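Long-range contact in cypemycin cysteine dehydrogenase (decarboxylating) (Streptomyces sp, PDB 6JDD), which oxidatively decarboxylates the C-terminal cysteine of the cypemycin precursor peptide with the help of bound FAD, a step in forming its aminovinyl-cysteine ring: residues C89-L103 and M115-F129. Sequence-based numbering, arbitrary orientation.
With FAD (flavin-adenine dinucleotide), chain B.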
ATOM      1  N   CYS A  89      -0.876   6.837  42.387  1.00 49.95           N
ATOM      2  CA  CYS A  89      -1.365   5.442  42.354  1.00 49.65           C
ATOM      3  C   CYS A  89      -1.608   5.023  40.904  1.00 46.98           C
ATOM      4  O   CYS A  89      -1.528   5.861  40.014  1.00 47.48           O
ATOM      5  CB  CYS A  89      -2.578   5.300  43.255  1.00 48.55           C
ATOM      6  SG  CYS A  89      -4.087   5.963  42.516  1.00 56.01           S
ATOM      7  N   PHE A  90      -1.834   3.736  40.699  1.00 43.34           N
ATOM      8  CA  PHE A  90      -2.007   3.103  39.372  1.00 43.01           C
ATOM      9  C   PHE A  90      -3.219   2.189  39.441  1.00 42.24           C
ATOM     10  O   PHE A  90      -3.251   1.318  40.287  1.00 46.53           O
ATOM     11  CB  PHE A  90      -0.762   2.319  38.980  1.00 39.20           C
ATOM     12  CG  PHE A  90       0.439   3.180  38.743  1.00 41.99           C
ATOM     13  CD1 PHE A  90       1.181   3.668  39.797  1.00 44.52           C
ATOM     14  CD2 PHE A  90       0.793   3.542  37.459  1.00 43.21           C
ATOM     15  CE1 PHE A  90       2.280   4.477  39.571  1.00 44.63           C
ATOM     16  CE2 PHE A  90       1.909   4.332  37.235  1.00 43.17           C
ATOM     17  CZ  PHE A  90       2.647   4.803  38.291  1.00 40.98           C
ATOM     18  N   LEU A  91      -4.222   2.472  38.626  1.00 43.96           N
ATOM     19  CA  LEU A  91      -5.479   1.692  38.609  1.00 42.72           C
ATOM     20  C   LEU A  91      -5.512   0.966  37.272  1.00 44.13           C
ATOM     21  O   LEU A  91      -5.469   1.636  36.261  1.00 48.90           O
ATOM     22  CB  LEU A  91      -6.704   2.598  38.794  1.00 39.35           C
ATOM     23  CG  LEU A  91      -6.585   3.651  39.892  1.00 47.14           C
ATOM     24  CD1 LEU A  91      -7.756   4.626  39.848  1.00 54.57           C
ATOM     25  CD2 LEU A  91      -6.498   3.006  41.273  1.00 48.42           C
ATOM     26  N   VAL A  92      -5.570  -0.354  37.290  1.00 39.19           N
ATOM     27  CA  VAL A  92      -5.790  -1.170  36.070  1.00 37.86           C
ATOM     28  C   VAL A  92      -7.300  -1.394  35.925  1.00 41.16           C
ATOM     29  O   VAL A  92      -7.871  -2.164  36.668  1.00 41.42           O
ATOM     30  CB  VAL A  92      -4.969  -2.465  36.125  1.00 38.68           C
ATOM     31  CG1 VAL A  92      -5.013  -3.207  34.801  1.00 39.40           C
ATOM     32  CG2 VAL A  92      -3.522  -2.177  36.512  1.00 35.39           C
ATOM     33  N   PHE A  93      -7.909  -0.671  34.998  1.00 44.38           N
ATOM     34  CA  PHE A  93      -9.361  -0.386  34.980  1.00 43.52           C
ATOM     35  C   PHE A  93      -9.838  -0.360  33.540  1.00 44.27           C
ATOM     36  O   PHE A  93      -9.538   0.593  32.831  1.00 47.40           O
ATOM     37  CB  PHE A  93      -9.631   0.961  35.652  1.00 41.79           C
ATOM     38  CG  PHE A  93     -11.092   1.298  35.789  1.00 44.31           C
ATOM     39  CD1 PHE A  93     -11.909   0.558  36.626  1.00 46.15           C
ATOM     40  CD2 PHE A  93     -11.642   2.341  35.077  1.00 47.28           C
ATOM     41  CE1 PHE A  93     -13.255   0.849  36.746  1.00 54.57           C
ATOM     42  CE2 PHE A  93     -12.989   2.632  35.204  1.00 50.20           C
ATOM     43  CZ  PHE A  93     -13.798   1.888  36.036  1.00 52.42           C
ATOM     44  N   PRO A  94     -10.451  -1.432  33.007  1.00 38.85           N
ATOM     45  CA  PRO A  94     -10.452  -2.749  33.634  1.00 40.01           C
ATOM     46  C   PRO A  94      -9.162  -3.555  33.440  1.00 43.26           C
ATOM     47  O   PRO A  94      -8.309  -3.148  32.668  1.00 35.89           O
ATOM     48  CB  PRO A  94     -11.552  -3.450  32.853  1.00 40.44           C
ATOM     49  CG  PRO A  94     -11.363  -2.929  31.464  1.00 41.59           C
ATOM     50  CD  PRO A  94     -11.059  -1.462  31.680  1.00 43.19           C
ATOM     51  N   ALA A  95      -9.062  -4.686  34.149  1.00 46.03           N
ATOM     52  CA  ALA A  95      -7.894  -5.586  34.085  1.00 39.38           C
ATOM     53  C   ALA A  95      -8.344  -6.920  33.556  1.00 36.25           C
ATOM     54  O   ALA A  95      -9.099  -7.566  34.203  1.00 39.73           O
ATOM     55  CB  ALA A  95      -7.282  -5.740  35.416  1.00 42.88           C
ATOM     56  N   THR A  96      -7.847  -7.273  32.390  1.00 38.76           N
ATOM     57  CA  THR A  96      -8.061  -8.616  31.803  1.00 40.72           C
ATOM     58  C   THR A  96      -7.315  -9.676  32.646  1.00 41.96           C
ATOM     59  O   THR A  96      -6.299  -9.375  33.308  1.00 34.91           O
ATOM     60  CB  THR A  96      -7.644  -8.650  30.325  1.00 40.50           C
ATOM     61  OG1 THR A  96      -6.293  -8.182  30.244  1.00 38.24           O
ATOM     62  CG2 THR A  96      -8.552  -7.797  29.458  1.00 41.89           C
ATOM     63  N   LEU A  97      -7.753 -10.913  32.478  1.00 41.72           N
ATOM     64  CA  LEU A  97      -7.047 -12.142  32.939  1.00 39.09           C
ATOM     65  C   LEU A  97      -5.606 -12.102  32.445  1.00 40.94           C
ATOM     66  O   LEU A  97      -4.721 -12.218  33.294  1.00 35.44           O
ATOM     67  CB  LEU A  97      -7.825 -13.342  32.406  1.00 40.10           C
ATOM     68  CG  LEU A  97      -7.229 -14.722  32.659  1.00 46.98           C
ATOM     69  CD1 LEU A  97      -6.727 -14.861  34.073  1.00 48.89           C
ATOM     70  CD2 LEU A  97      -8.262 -15.784  32.402  1.00 49.17           C
ATOM     71  N   ASP A  98      -5.405 -11.801  31.156  1.00 38.10           N
ATOM     72  CA  ASP A  98      -4.068 -11.865  30.562  1.00 36.09           C
ATOM     73  C   ASP A  98      -3.191 -10.754  31.152  1.00 32.64           C
ATOM     74  O   ASP A  98      -1.993 -10.977  31.310  1.00 34.08           O
ATOM     75  CB  ASP A  98      -4.117 -11.847  29.039  1.00 37.13           C
ATOM     76  CG  ASP A  98      -2.810 -12.388  28.493  1.00 40.19           C
ATOM     77  OD1 ASP A  98      -2.537 -13.580  28.733  1.00 39.35           O
ATOM     78  OD2 ASP A  98      -2.053 -11.595  27.883  1.00 45.64           O
ATOM     79  N   THR A  99      -3.727  -9.585  31.394  1.00 34.10           N
ATOM     80  CA  THR A  99      -2.869  -8.475  31.896  1.00 41.36           C
ATOM     81  C   THR A  99      -2.387  -8.907  33.285  1.00 38.52           C
ATOM     82  O   THR A  99      -1.191  -8.739  33.593  1.00 35.52           O
ATOM     83  CB  THR A  99      -3.540  -7.082  31.843  1.00 40.25           C
ATOM     84  OG1 THR A  99      -3.441  -6.434  30.564  1.00 36.27           O
ATOM     85  CG2 THR A  99      -2.909  -6.135  32.841  1.00 34.01           C
ATOM     86  N   VAL A 100      -3.282  -9.493  34.073  1.00 39.74           N
ATOM     87  CA  VAL A 100      -2.949  -9.932  35.454  1.00 38.00           C
ATOM     88  C   VAL A 100      -1.956 -11.097  35.440  1.00 36.53           C
ATOM     89  O   VAL A 100      -1.048 -11.046  36.226  1.00 33.57           O
ATOM     90  CB  VAL A 100      -4.224 -10.240  36.223  1.00 37.55           C
ATOM     91  CG1 VAL A 100      -3.909 -10.829  37.579  1.00 38.86           C
ATOM     92  CG2 VAL A 100      -5.005  -8.953  36.360  1.00 36.95           C
ATOM     93  N   MET A 101      -2.099 -12.065  34.532  1.00 31.27           N
ATOM     94  CA  MET A 101      -1.084 -13.122  34.371  1.00 30.35           C
ATOM     95  C   MET A 101       0.300 -12.506  34.033  1.00 36.52           C
ATOM     96  O   MET A 101       1.289 -12.879  34.645  1.00 35.78           O
ATOM     97  CB  MET A 101      -1.509 -14.141  33.315  1.00 31.67           C
ATOM     98  CG  MET A 101      -2.787 -14.869  33.600  1.00 37.33           C
ATOM     99  SD  MET A 101      -2.787 -15.887  35.145  1.00 39.72           S
ATOM    100  CE  MET A 101      -3.313 -14.667  36.360  1.00 33.17           C
ATOM    101  N   ARG A 102       0.330 -11.572  33.077  1.00 34.47           N
ATOM    102  CA  ARG A 102       1.600 -10.921  32.654  1.00 33.41           C
ATOM    103  C   ARG A 102       2.242 -10.197  33.845  1.00 33.45           C
ATOM    104  O   ARG A 102       3.483 -10.244  33.966  1.00 36.04           O
ATOM    105  CB  ARG A 102       1.341  -9.948  31.499  1.00 36.57           C
ATOM    106  CG  ARG A 102       1.173 -10.622  30.144  1.00 38.89           C
ATOM    107  CD  ARG A 102       1.551  -9.709  28.993  1.00 45.33           C
ATOM    108  NE  ARG A 102       0.561  -8.667  28.762  1.00 52.69           N
ATOM    109  CZ  ARG A 102       0.852  -7.403  28.477  1.00 50.29           C
ATOM    110  NH1 ARG A 102       2.113  -7.018  28.387  1.00 40.39           N
ATOM    111  NH2 ARG A 102      -0.120  -6.529  28.283  1.00 55.41           N
ATOM    112  N   LEU A 103       1.422  -9.557  34.684  1.00 35.40           N
ATOM    113  CA  LEU A 103       1.903  -8.802  35.862  1.00 38.97           C
ATOM    114  C   LEU A 103       2.472  -9.783  36.897  1.00 36.01           C
ATOM    115  O   LEU A 103       3.573  -9.597  37.366  1.00 33.50           O
ATOM    116  CB  LEU A 103       0.711  -8.017  36.402  1.00 36.74           C
ATOM    117  CG  LEU A 103       1.034  -7.046  37.511  1.00 38.90           C
ATOM    118  CD1 LEU A 103       2.087  -6.010  37.081  1.00 34.14           C
ATOM    119  CD2 LEU A 103      -0.265  -6.402  37.942  1.00 48.18           C
ATOM    120  N   MET A 115       6.337  -0.299  33.628  1.00 42.50           N
ATOM    121  CA  MET A 115       5.950   0.735  34.603  1.00 38.83           C
ATOM    122  C   MET A 115       5.349   0.064  35.836  1.00 38.12           C
ATOM    123  O   MET A 115       5.787   0.364  36.929  1.00 38.94           O
ATOM    124  CB  MET A 115       4.952   1.656  33.916  1.00 37.83           C
ATOM    125  CG  MET A 115       4.495   2.807  34.772  1.00 39.64           C
ATOM    126  SD  MET A 115       3.272   3.781  33.892  1.00 43.72           S
ATOM    127  CE  MET A 115       1.865   2.682  33.863  1.00 38.61           C
ATOM    128  N   LEU A 116       4.397  -0.846  35.650  1.00 34.05           N
ATOM    129  CA  LEU A 116       3.684  -1.496  36.760  1.00 35.84           C
ATOM    130  C   LEU A 116       4.652  -2.441  37.507  1.00 42.15           C
ATOM    131  O   LEU A 116       4.499  -2.593  38.710  1.00 42.25           O
ATOM    132  CB  LEU A 116       2.446  -2.229  36.230  1.00 33.82           C
ATOM    133  CG  LEU A 116       1.329  -1.325  35.715  1.00 33.94           C
ATOM    134  CD1 LEU A 116       0.150  -2.128  35.234  1.00 38.63           C
ATOM    135  CD2 LEU A 116       0.876  -0.344  36.758  1.00 33.76           C
ATOM    136  N   GLN A 117       5.613  -3.072  36.810  1.00 41.34           N
ATOM    137  CA  GLN A 117       6.645  -3.886  37.487  1.00 40.02           C
ATOM    138  C   GLN A 117       7.499  -2.979  38.390  1.00 43.02           C
ATOM    139  O   GLN A 117       7.897  -3.450  39.469  1.00 42.52           O
ATOM    140  CB  GLN A 117       7.575  -4.616  36.506  1.00 36.41           C
ATOM    141  CG  GLN A 117       6.951  -5.764  35.680  1.00 37.91           C
ATOM    142  CD  GLN A 117       6.255  -6.853  36.464  1.00 41.32           C
ATOM    143  OE1 GLN A 117       6.539  -7.068  37.650  1.00 42.17           O
ATOM    144  NE2 GLN A 117       5.332  -7.551  35.801  1.00 33.90           N
ATOM    145  N   LEU A 118       7.809  -1.745  38.002  1.00 40.63           N
ATOM    146  CA  LEU A 118       8.859  -0.970  38.697  1.00 39.37           C
ATOM    147  C   LEU A 118       8.245  -0.059  39.762  1.00 40.14           C
ATOM    148  O   LEU A 118       8.955   0.385  40.674  1.00 43.94           O
ATOM    149  CB  LEU A 118       9.688  -0.181  37.679  1.00 37.55           C
ATOM    150  CG  LEU A 118      10.455  -1.004  36.648  1.00 40.35           C
ATOM    151  CD1 LEU A 118      11.231  -0.093  35.742  1.00 46.12           C
ATOM    152  CD2 LEU A 118      11.405  -1.950  37.313  1.00 44.20           C
ATOM    153  N   THR A 119       6.960   0.219  39.696  1.00 43.34           N
ATOM    154  CA  THR A 119       6.381   1.194  40.644  1.00 45.47           C
ATOM    155  C   THR A 119       6.407   0.581  42.052  1.00 49.03           C
ATOM    156  O   THR A 119       6.242  -0.651  42.186  1.00 46.97           O
ATOM    157  CB  THR A 119       4.992   1.662  40.217  1.00 41.86           C
ATOM    158  OG1 THR A 119       4.584   2.700  41.109  1.00 43.28           O
ATOM    159  CG2 THR A 119       3.983   0.538  40.239  1.00 42.03           C
ATOM    160  N   ASP A 120       6.592   1.447  43.042  1.00 50.56           N
ATOM    161  CA  ASP A 120       6.347   1.179  44.485  1.00 50.47           C
ATOM    162  C   ASP A 120       4.998   1.739  44.920  1.00 51.17           C
ATOM    163  O   ASP A 120       4.595   1.431  46.043  1.00 49.62           O
ATOM    164  CB  ASP A 120       7.420   1.824  45.376  1.00 53.58           C
ATOM    165  CG  ASP A 120       8.781   1.204  45.105  1.00 70.06           C
ATOM    166  OD1 ASP A 120       8.855  -0.075  44.986  1.00 72.64           O
ATOM    167  OD2 ASP A 120       9.746   2.000  44.947  1.00 86.62           O
ATOM    168  N   ALA A 121       4.362   2.575  44.106  1.00 48.34           N
ATOM    169  CA  ALA A 121       3.094   3.235  44.475  1.00 43.53           C
ATOM    170  C   ALA A 121       1.992   2.180  44.582  1.00 41.11           C
ATOM    171  O   ALA A 121       2.083   1.078  44.033  1.00 43.47           O
ATOM    172  CB  ALA A 121       2.736   4.309  43.464  1.00 46.27           C
ATOM    173  N   PRO A 122       0.891   2.503  45.297  1.00 42.12           N
ATOM    174  CA  PRO A 122      -0.289   1.643  45.311  1.00 41.87           C
ATOM    175  C   PRO A 122      -0.766   1.312  43.890  1.00 46.49           C
ATOM    176  O   PRO A 122      -0.902   2.165  43.089  1.00 44.82           O
ATOM    177  CB  PRO A 122      -1.331   2.493  46.036  1.00 48.22           C
ATOM    178  CG  PRO A 122      -0.533   3.484  46.854  1.00 45.20           C
ATOM    179  CD  PRO A 122       0.730   3.741  46.076  1.00 39.79           C
ATOM    180  N   LEU A 123      -0.967   0.030  43.642  1.00 52.47           N
ATOM    181  CA  LEU A 123      -1.395  -0.538  42.348  1.00 40.34           C
ATOM    182  C   LEU A 123      -2.677  -1.293  42.600  1.00 40.47           C
ATOM    183  O   LEU A 123      -2.615  -2.295  43.261  1.00 45.79           O
ATOM    184  CB  LEU A 123      -0.319  -1.508  41.859  1.00 41.30           C
ATOM    185  CG  LEU A 123      -0.320  -1.810  40.363  1.00 36.99           C
ATOM    186  CD1 LEU A 123       0.989  -2.404  39.949  1.00 38.76           C
ATOM    187  CD2 LEU A 123      -1.447  -2.743  39.982  1.00 40.41           C
ATOM    188  N   VAL A 124      -3.789  -0.815  42.081  1.00 44.24           N
ATOM    189  CA  VAL A 124      -5.117  -1.448  42.297  1.00 41.61           C
ATOM    190  C   VAL A 124      -5.605  -2.047  40.990  1.00 38.05           C
ATOM    191  O   VAL A 124      -5.539  -1.407  39.972  1.00 41.96           O
ATOM    192  CB  VAL A 124      -6.137  -0.459  42.850  1.00 44.20           C
ATOM    193  CG1 VAL A 124      -7.409  -1.172  43.253  1.00 38.72           C
ATOM    194  CG2 VAL A 124      -5.557   0.318  44.017  1.00 46.30           C
ATOM    195  N   ILE A 125      -6.136  -3.246  41.089  1.00 38.92           N
ATOM    196  CA  ILE A 125      -6.511  -4.069  39.917  1.00 40.52           C
ATOM    197  C   ILE A 125      -8.019  -4.259  39.944  1.00 45.21           C
ATOM    198  O   ILE A 125      -8.540  -4.981  40.837  1.00 41.48           O
ATOM    199  CB  ILE A 125      -5.763  -5.407  39.900  1.00 40.06           C
ATOM    200  CG1 ILE A 125      -4.260  -5.171  39.951  1.00 38.84           C
ATOM    201  CG2 ILE A 125      -6.179  -6.216  38.679  1.00 37.26           C
ATOM    202  CD1 ILE A 125      -3.436  -6.422  39.961  1.00 45.83           C
ATOM    203  N   ALA A 126      -8.665  -3.639  38.972  1.00 40.05           N
ATOM    204  CA  ALA A 126     -10.110  -3.739  38.775  1.00 40.62           C
ATOM    205  C   ALA A 126     -10.333  -4.832  37.740  1.00 43.81           C
ATOM    206  O   ALA A 126     -10.659  -4.537  36.595  1.00 50.25           O
ATOM    207  CB  ALA A 126     -10.647  -2.406  38.384  1.00 44.30           C
ATOM    208  N   ASP A 127     -10.171  -6.074  38.193  1.00 46.80           N
ATOM    209  CA  ASP A 127     -10.231  -7.282  37.347  1.00 45.19           C
ATOM    210  C   ASP A 127     -11.643  -7.421  36.751  1.00 45.37           C
ATOM    211  O   ASP A 127     -12.637  -7.245  37.460  1.00 46.85           O
ATOM    212  CB  ASP A 127      -9.863  -8.527  38.150  1.00 47.21           C
ATOM    213  CG  ASP A 127     -10.694  -8.615  39.413  1.00 53.24           C
ATOM    214  OD1 ASP A 127     -10.518  -7.720  40.287  1.00 47.55           O
ATOM    215  OD2 ASP A 127     -11.558  -9.542  39.486  1.00 57.61           O
ATOM    216  N   THR A 128     -11.664  -7.820  35.484  1.00 51.06           N
ATOM    217  CA  THR A 128     -12.846  -8.293  34.721  1.00 48.75           C
ATOM    218  C   THR A 128     -12.452  -9.624  34.079  1.00 47.24           C
ATOM    219  O   THR A 128     -12.134  -9.594  32.909  1.00 51.72           O
ATOM    220  CB  THR A 128     -13.301  -7.237  33.691  1.00 48.67           C
ATOM    221  OG1 THR A 128     -12.230  -6.869  32.818  1.00 45.05           O
ATOM    222  CG2 THR A 128     -13.796  -5.966  34.338  1.00 43.55           C
ATOM    223  N   PHE A 129     -12.441 -10.733  34.831  1.00 53.25           N
ATOM    224  CA  PHE A 129     -12.093 -12.092  34.315  1.00 50.85           C
ATOM    225  C   PHE A 129     -13.364 -12.770  33.832  1.00 46.18           C
ATOM    226  O   PHE A 129     -14.334 -12.830  34.538  1.00 47.58           O
ATOM    227  CB  PHE A 129     -11.436 -12.965  35.388  1.00 49.41           C
ATOM    228  CG  PHE A 129     -10.095 -12.492  35.900  1.00 44.54           C
ATOM    229  CD1 PHE A 129      -9.575 -11.261  35.565  1.00 43.67           C
ATOM    230  CD2 PHE A 129      -9.351 -13.289  36.748  1.00 46.64           C
ATOM    231  CE1 PHE A 129      -8.336 -10.855  36.038  1.00 42.36           C
ATOM    232  CE2 PHE A 129      -8.103 -12.892  37.205  1.00 47.94           C
ATOM    233  CZ  PHE A 129      -7.595 -11.677  36.856  1.00 44.66           C
TER
HETATM  234  PA  FAD B 201      -2.498  -6.325  25.065  1.00 43.25           P
HETATM  235  O1A FAD B 201      -1.362  -5.357  25.136  1.00 46.56           O
HETATM  236  O2A FAD B 201      -3.562  -6.093  24.044  1.00 46.21           O
HETATM  237  O5B FAD B 201      -1.920  -7.812  24.903  1.00 52.39           O
HETATM  238  C5B FAD B 201      -1.731  -8.341  23.566  1.00 51.51           C
HETATM  239  C4B FAD B 201      -0.694  -9.437  23.605  1.00 52.59           C
HETATM  240  O4B FAD B 201       0.297  -9.191  22.573  1.00 56.08           O
HETATM  241  C3B FAD B 201       0.096  -9.568  24.915  1.00 49.71           C
HETATM  242  O3B FAD B 201       0.382 -10.930  25.210  1.00 50.11           O
HETATM  243  C2B FAD B 201       1.373  -8.778  24.614  1.00 50.24           C
HETATM  244  O2B FAD B 201       2.467  -9.185  25.407  1.00 54.93           O
HETATM  245  C1B FAD B 201       1.584  -9.118  23.143  1.00 49.48           C
HETATM  246  N9A FAD B 201       2.348  -8.115  22.413  1.00 53.81           N
HETATM  247  C8A FAD B 201       3.340  -7.299  22.899  1.00 67.62           C
HETATM  248  N7A FAD B 201       3.832  -6.501  21.980  1.00 58.48           N
HETATM  249  C5A FAD B 201       3.122  -6.812  20.826  1.00 63.88           C
HETATM  250  C6A FAD B 201       3.175  -6.315  19.509  1.00 58.80           C
HETATM  251  N6A FAD B 201       4.008  -5.357  19.113  1.00 61.90           N
HETATM  252  N1A FAD B 201       2.321  -6.854  18.607  1.00 56.88           N
HETATM  253  C2A FAD B 201       1.485  -7.819  19.012  1.00 64.08           C
HETATM  254  N3A FAD B 201       1.346  -8.363  20.218  1.00 56.96           N
HETATM  255  C4A FAD B 201       2.206  -7.807  21.087  1.00 58.70           C
HETATM  256  N1  FAD B 201     -10.468 -10.803  28.571  1.00 40.43           N
HETATM  257  C2  FAD B 201     -10.637 -10.679  29.907  1.00 41.08           C
HETATM  258  O2  FAD B 201      -9.746 -11.010  30.692  1.00 41.61           O
HETATM  259  N3  FAD B 201     -11.785 -10.189  30.446  1.00 44.45           N
HETATM  260  C4  FAD B 201     -12.842  -9.790  29.665  1.00 42.70           C
HETATM  261  O4  FAD B 201     -13.856  -9.355  30.192  1.00 41.01           O
HETATM  262  C4X FAD B 201     -12.705  -9.903  28.268  1.00 43.95           C
HETATM  263  N5  FAD B 201     -13.702  -9.528  27.509  1.00 45.33           N
HETATM  264  C5X FAD B 201     -13.544  -9.649  26.154  1.00 43.81           C
HETATM  265  C6  FAD B 201     -14.605  -9.250  25.322  1.00 40.61           C
HETATM  266  C7  FAD B 201     -14.518  -9.342  23.954  1.00 43.69           C
HETATM  267  C7M FAD B 201     -15.674  -8.906  23.092  1.00 45.59           C
HETATM  268  C8  FAD B 201     -13.333  -9.849  23.365  1.00 45.36           C
HETATM  269  C8M FAD B 201     -13.212  -9.959  21.867  1.00 45.15           C
HETATM  270  C9  FAD B 201     -12.284 -10.243  24.171  1.00 40.14           C
HETATM  271  C9A FAD B 201     -12.365 -10.152  25.570  1.00 40.89           C
HETATM  272  N10 FAD B 201     -11.325 -10.541  26.413  1.00 39.11           N
HETATM  273  C10 FAD B 201     -11.456 -10.433  27.784  1.00 42.86           C
HETATM  274  C1' FAD B 201     -10.077 -11.074  25.838  1.00 37.97           C
HETATM  275  C2' FAD B 201      -8.975 -10.032  25.804  1.00 39.74           C
HETATM  276  O2' FAD B 201      -9.326  -8.990  24.899  1.00 40.44           O
HETATM  277  C3' FAD B 201      -7.645 -10.654  25.370  1.00 39.69           C
HETATM  278  O3' FAD B 201      -7.186 -11.541  26.385  1.00 42.17           O
HETATM  279  C4' FAD B 201      -6.553  -9.624  25.073  1.00 39.62           C
HETATM  280  O4' FAD B 201      -5.363 -10.295  24.655  1.00 39.25           O
HETATM  281  C5' FAD B 201      -6.242  -8.750  26.266  1.00 41.66           C
HETATM  282  O5' FAD B 201      -5.078  -7.930  25.975  1.00 42.42           O
HETATM  283  P   FAD B 201      -4.683  -6.745  26.982  1.00 39.13           P
HETATM  284  O1P FAD B 201      -4.654  -7.294  28.369  1.00 40.26           O
HETATM  285  O2P FAD B 201      -5.555  -5.568  26.690  1.00 38.57           O
HETATM  286  O3P FAD B 201      -3.184  -6.420  26.511  1.00 44.87           O
HETATM  287  O   HOH W   1       4.474  -7.633  39.306  1.00 33.18           O
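Phe90 N donates to Pro122 O, the first rung of a parallel ladder; Val124 N then donates to Phe90 O (2.8 Å), Val92 N to Val124 O, and Ala126 N to Val92 O. Past Val92 the register slips by one residue in a beta bulge containing the cis peptide before Pro94. Ala95 N then reaches Ala126 O from above its carbonyl plane, whereas Thr128 N meets Ala95 O at 2.9 Å, almost straight.

At the start of the strands the Phe90 ring lies against the helix ending at Leu118. With CG beside the backbone N (chi1 -67°), it presents its edge to Ala121 CB, while Met115 SD approaches Phe90 CE2 obliquely at 3.7 Å, a Met-aromatic contact. Thr119 OG1, close to Phe90 CE1, accepts from Ala121 N in an ST turn. Ile125 CG2 touches both Ala95 CB (3.5 Å) and Val100 CG2, and Leu103 CD2 rests on Ile125 CD1 (3.8 Å). Leu103 CD1 reaches Leu116 CB, and Leu116 CD1 meets Val92 CG2. Phe129 lays one ring face over Leu97 CA, a CH-pi contact, and turns its edge to Val100. Where helix 111-118 meets helix 97-104, Gln117 NE2 donates in plane to a lone pair of Leu103 O (3.1 Å), which a water links to Gln117 OE1, itself bonded to Asn133 of a neighbouring subunit.

The turn from strand into helix and Thr128 bind the flavin: Leu97 N donates to FAD O2 (2.7 Å) and FAD N3 to Thr128 O (2.6 Å), so both segments grip the pyrimidine edge. Thr96, the helix N-cap, shares phosphate oxygen O1P with Thr99 through their hydroxyls.

In this Rossmann-like flavoprotein fold, strands 90-95 and 123-127 run between strands 10-15 and 149-151, with helix 172-185 against Leu91 and Phe93, and helices 97-104 and 111-118 on the other face.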